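Local coordinates for protein L-ornithine N(5)-monooxygenase (Pseudomonas aeruginosa, PDB 3S5W) that catalyses the FAD- and NADPH-dependent hydroxylation of L-ornithine to N5-hydroxyornithine, the first step in making hydroxamate siderophores such as pyoverdin, at residues 242-247 with 317-322; 396-401 with 436-441. All blocks are in the same frame, centred on the assembly; numbering follows the deposited sequence.

Contact 1 (242-247 with 317-322) and contact 2 (396-401 with 436-441) lie on opposite sides of the chain's centre, their centres 43 Å apart and their nearest atoms about 30 Å apart, with the bound cofactors between them. Contact 1 packs two helices of the NADP-binding part: the side chain of Phe-243 is about 11 Å from the bound NADP. Contact 2 belongs to the part that holds the flavin: Ile-439 has its side chain about 10 Å from FAD, and that of Tyr-400 is about 13 Å from the product N5-hydroxyornithine. The first contact is mainly apolar and the second is centred on a salt bridge, and neither touches the reaction site directly.

Contact 1 of 2, residues 242-247 with 317-322; sequences AFIDLN and YGVFYR
Asn-247 and Phe-243, which both meet Val-319 of helix 310-326, are joined by an i+4 to i bond of helix 237-249, Asn-247 N to Phe-243 O at 2.9 Å, and so share one flank. The axes of the two segments approach to 11.8 Å at 47°, so side chains rather than backbones bridge the gap. With chi1 at -180°, CG of Phe-243 lies anti to its amide nitrogen, which places the ring where Phe-243 CZ comes within 3.6 Å of Phe-320 CZ. The two rings arrive from opposite directions with planes only 18° apart, yet they are slid so far that they barely overlap, and the centroids are 5.3 Å apart. Val-319 fits beside this pair: Val-319 CG1 sits at the edge of the Phe-243 ring, 4.0 Å from Phe-243 CZ. Val-319 CG1 is also 3.6 Å from Asn-247 OD1, and Val-319 CG2 is 3.7 Å from Asn-247 ND2, so the branched valine meets the amide with both arms. Ile-244 adds its CD1, 4.2 Å from Val-319 CG2. Beneath, Phe-243 rests on Ile-232 and Ala-255 of the parallel sheet and meets His-331 edge-to-face, while Arg-330 binds the carbonyl oxygen of Asn-247. Helix 237-249 follows the glycine-rich NADP(+)-binding turn, as in a Rossmann-type beta-alpha-beta unit. Phe-243, Ile-244 and Val-319 suit the buried interior; Phe-320, like the amide of Asn-247, is partly exposed. The helix pair is therefore held by apolar burial and close packing, its polar bonds running within each helix or to the surroundings.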
ATOM      1  N   ALA A 242     -13.005  -6.698   5.902  1.00 21.62           N
ATOM      2  CA  ALA A 242     -12.950  -7.369   7.208  1.00 21.10           C
ATOM      3  C   ALA A 242     -14.335  -7.776   7.687  1.00 22.05           C
ATOM      4  O   ALA A 242     -14.565  -8.931   8.115  1.00 22.11           O
ATOM      5  CB  ALA A 242     -12.279  -6.452   8.251  1.00 21.85           C
ATOM      6  N   PHE A 243     -15.291  -6.848   7.617  1.00 21.05           N
ATOM      7  CA  PHE A 243     -16.635  -7.197   8.015  1.00 21.08           C
ATOM      8  C   PHE A 243     -17.225  -8.373   7.240  1.00 21.08           C
ATOM      9  O   PHE A 243     -17.849  -9.247   7.819  1.00 20.89           O
ATOM     10  CB  PHE A 243     -17.589  -6.007   7.861  1.00 21.91           C
ATOM     11  CG  PHE A 243     -18.998  -6.324   8.268  1.00 22.51           C
ATOM     12  CD1 PHE A 243     -19.353  -6.346   9.627  1.00 24.96           C
ATOM     13  CD2 PHE A 243     -19.980  -6.587   7.298  1.00 24.42           C
ATOM     14  CE1 PHE A 243     -20.674  -6.654  10.013  1.00 24.75           C
ATOM     15  CE2 PHE A 243     -21.298  -6.892   7.659  1.00 21.75           C
ATOM     16  CZ  PHE A 243     -21.647  -6.916   9.043  1.00 24.49           C
ATOM     17  N   ILE A 244     -17.084  -8.357   5.925  1.00 21.64           N
ATOM     18  CA  ILE A 244     -17.722  -9.385   5.103  1.00 23.82           C
ATOM     19  C   ILE A 244     -17.021 -10.743   5.365  1.00 23.49           C
ATOM     20  O   ILE A 244     -17.685 -11.815   5.442  1.00 23.54           O
ATOM     21  CB  ILE A 244     -17.675  -8.952   3.605  1.00 23.67           C
ATOM     22  CG1 ILE A 244     -18.819  -7.969   3.318  1.00 27.63           C
ATOM     23  CG2 ILE A 244     -17.693 -10.156   2.649  1.00 27.86           C
ATOM     24  CD1 ILE A 244     -20.282  -8.529   3.596  1.00 32.64           C
ATOM     25  N   ASP A 245     -15.698 -10.711   5.512  1.00 22.56           N
ATOM     26  CA  ASP A 245     -15.015 -11.947   5.875  1.00 23.41           C
ATOM     27  C   ASP A 245     -15.496 -12.545   7.214  1.00 23.62           C
ATOM     28  O   ASP A 245     -15.756 -13.748   7.305  1.00 24.32           O
ATOM     29  CB  ASP A 245     -13.508 -11.780   5.913  1.00 23.33           C
ATOM     30  CG  ASP A 245     -12.799 -13.117   5.832  1.00 26.08           C
ATOM     31  OD1 ASP A 245     -12.992 -13.816   4.817  1.00 27.32           O
ATOM     32  OD2 ASP A 245     -12.055 -13.448   6.760  1.00 26.34           O
ATOM     33  N   LEU A 246     -15.604 -11.717   8.262  1.00 24.33           N
ATOM     34  CA  LEU A 246     -16.164 -12.201   9.529  1.00 24.33           C
ATOM     35  C   LEU A 246     -17.566 -12.757   9.317  1.00 24.76           C
ATOM     36  O   LEU A 246     -17.884 -13.877   9.797  1.00 24.59           O
ATOM     37  CB  LEU A 246     -16.154 -11.128  10.633  1.00 23.40           C
ATOM     38  CG  LEU A 246     -14.723 -10.703  11.028  1.00 24.62           C
ATOM     39  CD1 LEU A 246     -14.776  -9.511  11.974  1.00 24.57           C
ATOM     40  CD2 LEU A 246     -13.989 -11.865  11.686  1.00 23.98           C
ATOM     41  N   ASN A 247     -18.407 -11.999   8.612  1.00 23.96           N
ATOM     42  CA  ASN A 247     -19.789 -12.437   8.402  1.00 24.07           C
ATOM     43  C   ASN A 247     -19.859 -13.806   7.710  1.00 25.10           C
ATOM     44  O   ASN A 247     -20.646 -14.702   8.124  1.00 23.95           O
ATOM     45  CB  ASN A 247     -20.538 -11.434   7.524  1.00 23.91           C
ATOM     46  CG  ASN A 247     -21.993 -11.844   7.270  1.00 24.64           C
ATOM     47  OD1 ASN A 247     -22.814 -11.809   8.179  1.00 25.16           O
ATOM     48  ND2 ASN A 247     -22.306 -12.244   6.032  1.00 21.95           N
ATOM     49  N   TYR A 317     -25.132  -3.738   3.274  1.00 18.86           N
ATOM     50  CA  TYR A 317     -26.470  -3.243   3.588  1.00 19.01           C
ATOM     51  C   TYR A 317     -27.455  -4.438   3.639  1.00 19.37           C
ATOM     52  O   TYR A 317     -28.312  -4.512   4.523  1.00 19.09           O
ATOM     53  CB  TYR A 317     -26.910  -2.265   2.529  1.00 19.06           C
ATOM     54  CG  TYR A 317     -28.132  -1.488   2.962  1.00 20.33           C
ATOM     55  CD1 TYR A 317     -27.991  -0.371   3.779  1.00 22.19           C
ATOM     56  CD2 TYR A 317     -29.428  -1.872   2.566  1.00 23.46           C
ATOM     57  CE1 TYR A 317     -29.103   0.368   4.192  1.00 23.29           C
ATOM     58  CE2 TYR A 317     -30.550  -1.125   2.971  1.00 23.18           C
ATOM     59  CZ  TYR A 317     -30.365  -0.015   3.776  1.00 24.40           C
ATOM     60  OH  TYR A 317     -31.427   0.771   4.200  1.00 28.72           O
ATOM     61  N   GLY A 318     -27.261  -5.387   2.724  1.00 19.27           N
ATOM     62  CA  GLY A 318     -28.096  -6.599   2.659  1.00 20.24           C
ATOM     63  C   GLY A 318     -27.979  -7.424   3.934  1.00 21.04           C
ATOM     64  O   GLY A 318     -28.970  -7.988   4.419  1.00 21.25           O
ATOM     65  N   VAL A 319     -26.747  -7.553   4.444  1.00 21.14           N
ATOM     66  CA  VAL A 319     -26.519  -8.290   5.698  1.00 21.96           C
ATOM     67  C   VAL A 319     -27.345  -7.654   6.836  1.00 21.74           C
ATOM     68  O   VAL A 319     -28.052  -8.352   7.595  1.00 20.77           O
ATOM     69  CB  VAL A 319     -25.011  -8.333   6.072  1.00 22.60           C
ATOM     70  CG1 VAL A 319     -24.835  -8.867   7.520  1.00 21.91           C
ATOM     71  CG2 VAL A 319     -24.220  -9.184   5.047  1.00 23.06           C
ATOM     72  N   PHE A 320     -27.282  -6.329   6.943  1.00 20.38           N
ATOM     73  CA  PHE A 320     -28.025  -5.642   8.016  1.00 21.20           C
ATOM     74  C   PHE A 320     -29.544  -5.675   7.769  1.00 21.73           C
ATOM     75  O   PHE A 320     -30.325  -5.787   8.715  1.00 21.16           O
ATOM     76  CB  PHE A 320     -27.514  -4.204   8.204  1.00 20.37           C
ATOM     77  CG  PHE A 320     -26.168  -4.170   8.892  1.00 22.26           C
ATOM     78  CD1 PHE A 320     -26.066  -4.515  10.247  1.00 23.12           C
ATOM     79  CD2 PHE A 320     -25.016  -3.879   8.186  1.00 22.56           C
ATOM     80  CE1 PHE A 320     -24.831  -4.538  10.903  1.00 24.03           C
ATOM     81  CE2 PHE A 320     -23.750  -3.907   8.852  1.00 23.85           C
ATOM     82  CZ  PHE A 320     -23.675  -4.235  10.200  1.00 25.66           C
ATOM     83  N   TYR A 321     -29.918  -5.637   6.498  1.00 20.36           N
ATOM     84  CA  TYR A 321     -31.349  -5.670   6.137  1.00 21.34           C
ATOM     85  C   TYR A 321     -31.911  -7.045   6.553  1.00 21.63           C
ATOM     86  O   TYR A 321     -32.983  -7.130   7.130  1.00 22.36           O
ATOM     87  CB  TYR A 321     -31.535  -5.481   4.617  1.00 20.42           C
ATOM     88  CG  TYR A 321     -32.987  -5.620   4.230  1.00 20.48           C
ATOM     89  CD1 TYR A 321     -33.845  -4.520   4.297  1.00 19.63           C
ATOM     90  CD2 TYR A 321     -33.525  -6.862   3.870  1.00 21.77           C
ATOM     91  CE1 TYR A 321     -35.204  -4.618   3.955  1.00 21.77           C
ATOM     92  CE2 TYR A 321     -34.893  -6.977   3.556  1.00 22.95           C
ATOM     93  CZ  TYR A 321     -35.715  -5.847   3.592  1.00 21.76           C
ATOM     94  OH  TYR A 321     -37.043  -5.965   3.298  1.00 22.84           O
ATOM     95  N   ARG A 322     -31.169  -8.117   6.280  1.00 21.37           N
ATOM     96  CA  ARG A 322     -31.652  -9.439   6.637  1.00 23.38           C
ATOM     97  C   ARG A 322     -31.828  -9.646   8.150  1.00 23.11           C
ATOM     98  O   ARG A 322     -32.674 -10.450   8.572  1.00 22.59           O
ATOM     99  CB  ARG A 322     -30.817 -10.542   5.972  1.00 24.41           C
ATOM    100  CG  ARG A 322     -31.119 -10.582   4.438  1.00 29.41           C
ATOM    101  CD  ARG A 322     -30.470 -11.769   3.719  1.00 34.40           C
ATOM    102  NE  ARG A 322     -29.022 -11.732   3.828  1.00 38.97           N
ATOM    103  CZ  ARG A 322     -28.214 -11.094   2.980  1.00 41.47           C
ATOM    104  NH1 ARG A 322     -28.709 -10.425   1.936  1.00 41.32           N
ATOM    105  NH2 ARG A 322     -26.911 -11.121   3.185  1.00 37.49           N
TER

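Contact 2 of 2, residues 396-401 with 436-441; sequences IGRDYR and AEEISG. With PO4 (phosphate ion), chain G.
A type I beta turn, Gly-397 to Tyr-400, sets a loop of the flavin-binding part against the last modelled helix, 432-447, and a salt bridge joins them. Arg-398 NH1 donates to Glu-438 OE1 at 2.9 Å (153°); a weak second bond runs from Arg-398 NH2 to Glu-438 OE2. The groups are not coplanar: guanidinium and carboxylate planes stand 66° apart, and NH1 meets OE1 from above the carboxylate plane. A bend at chi2 of Arg-398 (54°) brings the guanidinium round to the helix, while NE pairs with Asp-283; arginine's several N-H groups let it serve two acids. Glu-438 OE1 lies in the plane of the Tyr-400 ring at its edge, 3.5 Å from Tyr-400 CE2, and accepts from a water whose oxygen is also 2.8 Å from Tyr-400 OH. Tyrosine thus offers a hydroxyl for the water and a ring for packing: it stacks with His-422, and Tyr-400 CD2 touches Ile-439 CG1 at 3.8 Å, the isoleucine, apt for this buried flank, crossing it at about a right angle. Asp-399 OD2 binds Ser-442 OG. Beyond the turn, Arg-401 NH1 and NH2 hold two oxygens of a phosphate, probably from the crystallisation liquor, which His-446 also binds. Two arginine nitrogens and a water would probably stabilise Glu-438 as the anion, consistent with salt bridge, Asp-399 bond and Tyr-400 packing together docking the turn on the helix.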
ATOM      1  N   ILE A 396      10.419  16.972  -3.509  1.00 42.28           N
ATOM      2  CA  ILE A 396      10.740  15.992  -4.565  1.00 39.56           C
ATOM      3  C   ILE A 396      10.577  16.546  -6.010  1.00 38.06           C
ATOM      4  O   ILE A 396       9.650  17.336  -6.294  1.00 37.18           O
ATOM      5  CB  ILE A 396       9.836  14.730  -4.352  1.00 40.04           C
ATOM      6  CG1 ILE A 396      10.389  13.504  -5.076  1.00 39.11           C
ATOM      7  CG2 ILE A 396       8.385  15.026  -4.743  1.00 39.39           C
ATOM      8  CD1 ILE A 396       9.712  12.201  -4.626  1.00 39.75           C
ATOM      9  N   GLY A 397      11.462  16.129  -6.916  1.00 35.63           N
ATOM     10  CA  GLY A 397      11.406  16.568  -8.308  1.00 33.84           C
ATOM     11  C   GLY A 397      10.276  15.869  -9.071  1.00 33.15           C
ATOM     12  O   GLY A 397       9.709  14.882  -8.595  1.00 31.93           O
ATOM     13  N   ARG A 398       9.964  16.372 -10.258  1.00 32.41           N
ATOM     14  CA  ARG A 398       9.027  15.697 -11.171  1.00 32.01           C
ATOM     15  C   ARG A 398       9.439  14.235 -11.380  1.00 31.81           C
ATOM     16  O   ARG A 398       8.586  13.335 -11.338  1.00 29.91           O
ATOM     17  CB  ARG A 398       8.968  16.422 -12.514  1.00 32.10           C
ATOM     18  CG  ARG A 398       8.032  15.784 -13.573  1.00 33.34           C
ATOM     19  CD  ARG A 398       6.580  15.578 -13.064  1.00 31.05           C
ATOM     20  NE  ARG A 398       5.776  14.822 -14.038  1.00 32.30           N
ATOM     21  CZ  ARG A 398       5.788  13.486 -14.173  1.00 32.64           C
ATOM     22  NH1 ARG A 398       6.524  12.721 -13.360  1.00 30.70           N
ATOM     23  NH2 ARG A 398       5.010  12.895 -15.082  1.00 31.07           N
ATOM     24  N   ASP A 399      10.750  14.007 -11.563  1.00 30.58           N
ATOM     25  CA  ASP A 399      11.300  12.653 -11.769  1.00 30.22           C
ATOM     26  C   ASP A 399      11.465  11.785 -10.497  1.00 28.82           C
ATOM     27  O   ASP A 399      12.122  10.742 -10.533  1.00 28.49           O
ATOM     28  CB  ASP A 399      12.630  12.735 -12.549  1.00 30.91           C
ATOM     29  CG  ASP A 399      13.744  13.443 -11.745  1.00 32.46           C
ATOM     30  OD1 ASP A 399      13.431  14.026 -10.686  1.00 30.97           O
ATOM     31  OD2 ASP A 399      14.910  13.408 -12.191  1.00 35.30           O
ATOM     32  N   TYR A 400      10.868  12.224  -9.394  1.00 27.72           N
ATOM     33  CA  TYR A 400      10.813  11.502  -8.116  1.00 27.06           C
ATOM     34  C   TYR A 400      12.152  11.531  -7.340  1.00 28.24           C
ATOM     35  O   TYR A 400      12.318  10.818  -6.375  1.00 26.24           O
ATOM     36  CB  TYR A 400      10.292  10.058  -8.280  1.00 26.51           C
ATOM     37  CG  TYR A 400       8.920  10.034  -8.909  1.00 26.29           C
ATOM     38  CD1 TYR A 400       7.772  10.196  -8.112  1.00 26.53           C
ATOM     39  CD2 TYR A 400       8.766   9.881 -10.297  1.00 25.80           C
ATOM     40  CE1 TYR A 400       6.471  10.197  -8.683  1.00 25.09           C
ATOM     41  CE2 TYR A 400       7.471   9.876 -10.882  1.00 27.52           C
ATOM     42  CZ  TYR A 400       6.333  10.036 -10.045  1.00 26.50           C
ATOM     43  OH  TYR A 400       5.059  10.036 -10.581  1.00 25.97           O
ATOM     44  N   ARG A 401      13.050  12.414  -7.759  1.00 29.88           N
ATOM     45  CA  ARG A 401      14.353  12.558  -7.112  1.00 32.12           C
ATOM     46  C   ARG A 401      14.270  13.593  -5.994  1.00 33.05           C
ATOM     47  O   ARG A 401      13.751  14.704  -6.201  1.00 32.17           O
ATOM     48  CB  ARG A 401      15.388  12.974  -8.160  1.00 33.20           C
ATOM     49  CG  ARG A 401      16.787  12.927  -7.614  1.00 35.32           C
ATOM     50  CD  ARG A 401      17.751  12.999  -8.727  1.00 39.57           C
ATOM     51  NE  ARG A 401      19.073  13.293  -8.206  1.00 41.22           N
ATOM     52  CZ  ARG A 401      20.113  13.565  -8.979  1.00 42.93           C
ATOM     53  NH1 ARG A 401      19.963  13.579 -10.304  1.00 41.74           N
ATOM     54  NH2 ARG A 401      21.300  13.812  -8.423  1.00 42.74           N
ATOM     55  N   ALA A 436       7.965   4.076 -13.667  1.00 23.56           N
ATOM     56  CA  ALA A 436       9.150   3.245 -13.838  1.00 24.23           C
ATOM     57  C   ALA A 436      10.009   3.757 -15.004  1.00 25.87           C
ATOM     58  O   ALA A 436      11.241   3.811 -14.900  1.00 25.27           O
ATOM     59  CB  ALA A 436       8.750   1.798 -14.090  1.00 23.68           C
ATOM     60  N   GLU A 437       9.355   4.112 -16.111  1.00 26.36           N
ATOM     61  CA  GLU A 437      10.061   4.650 -17.278  1.00 28.01           C
ATOM     62  C   GLU A 437      10.702   5.993 -16.914  1.00 28.20           C
ATOM     63  O   GLU A 437      11.826   6.292 -17.335  1.00 28.43           O
ATOM     64  CB  GLU A 437       9.100   4.853 -18.441  1.00 28.22           C
ATOM     65  CG  GLU A 437       9.754   5.483 -19.671  1.00 33.22           C
ATOM     66  CD  GLU A 437       8.940   5.251 -20.930  1.00 40.59           C
ATOM     67  OE1 GLU A 437       7.793   5.733 -20.987  1.00 41.27           O
ATOM     68  OE2 GLU A 437       9.452   4.579 -21.855  1.00 44.83           O
ATOM     69  N   GLU A 438      10.009   6.786 -16.109  1.00 27.96           N
ATOM     70  CA  GLU A 438      10.521   8.102 -15.733  1.00 28.83           C
ATOM     71  C   GLU A 438      11.728   8.030 -14.766  1.00 28.92           C
ATOM     72  O   GLU A 438      12.747   8.713 -14.978  1.00 28.73           O
ATOM     73  CB  GLU A 438       9.416   8.968 -15.158  1.00 28.91           C
ATOM     74  CG  GLU A 438       8.359   9.374 -16.224  1.00 30.51           C
ATOM     75  CD  GLU A 438       7.152  10.098 -15.625  1.00 33.81           C
ATOM     76  OE1 GLU A 438       7.001  10.097 -14.383  1.00 35.34           O
ATOM     77  OE2 GLU A 438       6.343  10.658 -16.397  1.00 32.01           O
ATOM     78  N   ILE A 439      11.615   7.204 -13.730  1.00 28.40           N
ATOM     79  CA  ILE A 439      12.728   7.023 -12.786  1.00 28.32           C
ATOM     80  C   ILE A 439      13.924   6.335 -13.467  1.00 28.97           C
ATOM     81  O   ILE A 439      15.067   6.764 -13.278  1.00 28.88           O
ATOM     82  CB  ILE A 439      12.290   6.258 -11.535  1.00 28.52           C
ATOM     83  CG1 ILE A 439      11.241   7.064 -10.764  1.00 26.00           C
ATOM     84  CG2 ILE A 439      13.509   5.944 -10.647  1.00 27.97           C
ATOM     85  CD1 ILE A 439      10.612   6.316  -9.628  1.00 27.07           C
ATOM     86  N   SER A 440      13.669   5.290 -14.263  1.00 28.53           N
ATOM     87  CA  SER A 440      14.758   4.589 -14.934  1.00 29.98           C
ATOM     88  C   SER A 440      15.505   5.520 -15.928  1.00 30.43           C
ATOM     89  O   SER A 440      16.741   5.487 -15.981  1.00 30.93           O
ATOM     90  CB  SER A 440      14.324   3.266 -15.570  1.00 29.40           C
ATOM     91  OG  SER A 440      13.436   3.487 -16.638  1.00 31.54           O
ATOM     92  N   GLY A 441      14.758   6.354 -16.651  1.00 29.68           N
ATOM     93  CA  GLY A 441      15.331   7.385 -17.539  1.00 30.65           C
ATOM     94  C   GLY A 441      16.206   8.383 -16.794  1.00 31.51           C
ATOM     95  O   GLY A 441      17.343   8.680 -17.210  1.00 31.96           O
TER
HETATM   96  P   PO4 G 446      23.150  15.277 -11.007  1.00 68.54           P
HETATM   97  O1  PO4 G 446      22.349  14.176 -11.681  1.00 66.07           O
HETATM   98  O2  PO4 G 446      23.718  14.760  -9.697  1.00 66.79           O
HETATM   99  O3  PO4 G 446      24.267  15.698 -11.932  1.00 67.12           O
HETATM  100  O4  PO4 G 446      22.273  16.481 -10.732  1.00 67.19           O
HETATM  101  O   HOH W   1       4.760   8.975 -13.128  1.00 27.80           O